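Local structure of nucleoporin-like protein RIP (Homo sapiens, 2OLM) at residues K113-E118 with K123-P128. The protein serves as a cofactor for HIV-1 Rev in moving viral RNA to the cytoplasm and is required for vesicle docking or fusion in acrosome biogenesis. Sequence-based numbering, arbitrary orientation.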
loop_
_atom_site.group_PDB
_atom_site.type_symbol
_atom_site.label_atom_id
_atom_site.label_comp_id
_atom_site.label_asym_id
_atom_site.label_seq_id
_atom_site.Cartn_x
_atom_site.Cartn_y
_atom_site.Cartn_z
ATOM N N LYS A 113 19.221 -18.832 13.018
ATOM C CA LYS A 113 20.522 -18.181 12.776
ATOM C C LYS A 113 21.501 -19.052 11.999
ATOM O O LYS A 113 22.094 -18.584 10.997
ATOM C CB LYS A 113 21.179 -17.711 14.085
ATOM C CG LYS A 113 22.533 -16.994 13.839
ATOM C CD LYS A 113 23.039 -16.287 15.079
ATOM C CE LYS A 113 24.238 -15.419 14.729
ATOM N NZ LYS A 113 25.462 -16.219 14.676
ATOM N N GLU A 114 21.712 -20.286 12.459
ATOM C CA GLU A 114 22.671 -21.201 11.862
ATOM C C GLU A 114 22.269 -21.463 10.405
ATOM O O GLU A 114 23.120 -21.515 9.525
ATOM C CB GLU A 114 22.712 -22.540 12.638
ATOM N N PHE A 115 20.966 -21.608 10.176
ATOM C CA PHE A 115 20.428 -21.826 8.818
ATOM C C PHE A 115 20.682 -20.633 7.898
ATOM O O PHE A 115 21.170 -20.788 6.782
ATOM C CB PHE A 115 18.955 -22.139 8.882
ATOM C CG PHE A 115 18.280 -22.149 7.515
ATOM C CD1 PHE A 115 18.521 -23.169 6.602
ATOM C CD2 PHE A 115 17.406 -21.157 7.154
ATOM C CE1 PHE A 115 17.893 -23.174 5.375
ATOM C CE2 PHE A 115 16.799 -21.155 5.905
ATOM C CZ PHE A 115 17.050 -22.184 5.021
ATOM N N LEU A 116 20.402 -19.431 8.374
ATOM C CA LEU A 116 20.640 -18.224 7.601
ATOM C C LEU A 116 22.147 -18.031 7.330
ATOM O O LEU A 116 22.537 -17.587 6.250
ATOM C CB LEU A 116 20.046 -17.005 8.291
ATOM C CG LEU A 116 18.557 -17.004 8.479
ATOM C CD1 LEU A 116 18.168 -15.779 9.358
ATOM C CD2 LEU A 116 17.826 -16.978 7.214
ATOM N N GLN A 117 23.002 -18.383 8.285
ATOM C CA GLN A 117 24.451 -18.411 8.030
ATOM C C GLN A 117 24.824 -19.368 6.907
ATOM O O GLN A 117 25.631 -19.031 6.046
ATOM C CB GLN A 117 25.250 -18.709 9.285
ATOM C CG GLN A 117 25.206 -17.580 10.281
ATOM C CD GLN A 117 25.993 -17.843 11.543
ATOM O OE1 GLN A 117 26.283 -16.898 12.277
ATOM N NE2 GLN A 117 26.331 -19.097 11.815
ATOM N N GLU A 118 24.241 -20.570 6.943
ATOM C CA GLU A 118 24.528 -21.531 5.873
ATOM C C GLU A 118 24.035 -21.025 4.547
ATOM O O GLU A 118 24.699 -21.199 3.537
ATOM C CB GLU A 118 23.960 -22.906 6.218
ATOM C CG GLU A 118 24.839 -23.612 7.242
ATOM C CD GLU A 118 24.549 -25.064 7.389
ATOM O OE1 GLU A 118 23.470 -25.514 6.924
ATOM O OE2 GLU A 118 25.397 -25.720 8.035
ATOM N N LYS A 123 26.985 -20.160 2.005
ATOM C CA LYS A 123 26.534 -20.402 0.642
ATOM C C LYS A 123 26.375 -21.891 0.345
ATOM O O LYS A 123 26.776 -22.379 -0.724
ATOM C CB LYS A 123 27.471 -19.691 -0.342
ATOM C CG LYS A 123 27.198 -18.233 -0.350
ATOM C CD LYS A 123 28.267 -17.443 -1.034
ATOM C CE LYS A 123 27.873 -15.982 -1.047
ATOM N NZ LYS A 123 28.966 -15.136 -1.570
ATOM N N ARG A 124 25.737 -22.591 1.245
ATOM C CA ARG A 124 25.590 -24.033 1.110
ATOM C C ARG A 124 24.804 -24.430 -0.160
ATOM O O ARG A 124 25.106 -25.504 -0.751
ATOM C CB ARG A 124 24.886 -24.588 2.331
ATOM C CG ARG A 124 24.609 -26.093 2.263
ATOM C CD ARG A 124 24.247 -26.599 3.622
ATOM N NE ARG A 124 23.938 -28.025 3.594
ATOM C CZ ARG A 124 23.512 -28.707 4.644
ATOM N NH1 ARG A 124 23.412 -28.104 5.817
ATOM N NH2 ARG A 124 23.232 -30.003 4.526
ATOM N N TRP A 125 23.818 -23.645 -0.574
ATOM C CA TRP A 125 22.908 -24.025 -1.687
ATOM C C TRP A 125 23.007 -23.062 -2.845
ATOM O O TRP A 125 22.074 -22.916 -3.630
ATOM C CB TRP A 125 21.439 -24.076 -1.189
ATOM C CG TRP A 125 21.230 -24.991 -0.051
ATOM C CD1 TRP A 125 21.120 -26.371 -0.109
ATOM C CD2 TRP A 125 21.112 -24.658 1.352
ATOM N NE1 TRP A 125 20.935 -26.886 1.146
ATOM C CE2 TRP A 125 20.932 -25.851 2.061
ATOM C CE3 TRP A 125 21.125 -23.447 2.066
ATOM C CZ2 TRP A 125 20.789 -25.885 3.442
ATOM C CZ3 TRP A 125 20.984 -23.493 3.435
ATOM C CH2 TRP A 125 20.809 -24.695 4.106
ATOM N N TYR A 126 24.146 -22.366 -2.946
ATOM C CA TYR A 126 24.267 -21.168 -3.754
ATOM C C TYR A 126 24.673 -21.454 -5.197
ATOM O O TYR A 126 25.595 -22.253 -5.442
ATOM C CB TYR A 126 25.333 -20.294 -3.085
ATOM C CG TYR A 126 25.713 -18.974 -3.736
ATOM C CD1 TYR A 126 25.003 -17.810 -3.458
ATOM C CD2 TYR A 126 26.832 -18.864 -4.549
ATOM C CE1 TYR A 126 25.365 -16.593 -4.013
ATOM C CE2 TYR A 126 27.204 -17.679 -5.073
ATOM C CZ TYR A 126 26.478 -16.528 -4.812
ATOM O OH TYR A 126 26.890 -15.304 -5.326
ATOM N N VAL A 127 24.025 -20.776 -6.139
ATOM C CA VAL A 127 24.444 -20.706 -7.539
ATOM C C VAL A 127 24.717 -19.229 -7.862
ATOM O O VAL A 127 23.883 -18.375 -7.577
ATOM C CB VAL A 127 23.351 -21.255 -8.472
ATOM C CG1 VAL A 127 23.772 -21.094 -9.956
ATOM C CG2 VAL A 127 23.050 -22.718 -8.148
ATOM N N PRO A 128 25.912 -18.922 -8.391
ATOM C CA PRO A 128 26.234 -17.508 -8.637
ATOM C C PRO A 128 25.225 -16.833 -9.550
ATOM O O PRO A 128 24.690 -17.468 -10.470
ATOM C CB PRO A 128 27.613 -17.585 -9.320
ATOM C CG PRO A 128 28.187 -18.833 -8.909
ATOM C CD PRO A 128 27.048 -19.802 -8.689
#
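Trp125 meets Phe115 obliquely, CH2 of the indole coming to 3.5 Å from CE1 of the phenyl ring, with the two ring planes 48° apart. One face of the indole carries the aliphatic part of its chain neighbour, CG of Arg124 lying 3.7 Å above the plane of the Trp125 ring. Phe96 adds an edge-to-face contact with the same indole. The flat end of Arg124 is used differently: OE1 of Glu118 sits at the edge of the guanidinium and in its plane, 2.8 Å from NH1 of Arg124. NH1 of Arg124 approaches OE1 of Glu118 on the syn side but well out of the carboxylate plane, and the two planar groups are turned steeply against each other. The anti chi1 (177°) and extended chain of Arg124 carry its guanidinium alongside Glu118, both side chains pointing the same way, to where NH1 meets OE1 in this single-oxygen salt bridge.

Nearer the backbone, CB of Glu118 lies 4.1 Å from CZ3 of Trp125, so the start of the Glu118 side chain touches the indole while its end meets Arg124. The backbone closes the contact: Arg124 N donates to Glu118 O over 2.9 Å, almost straight at 177°. Just before it, Lys123 takes a positive phi and turns the chain out of helix 109-121, then starts a type I beta turn that ends at Tyr126. The loop thus folds back against the last turns of the helix within this Arf-GAP domain. Glu118 holds Arg124 through both backbone and side chain, and the nearby positive charge would be expected to favour the ionised carboxylate.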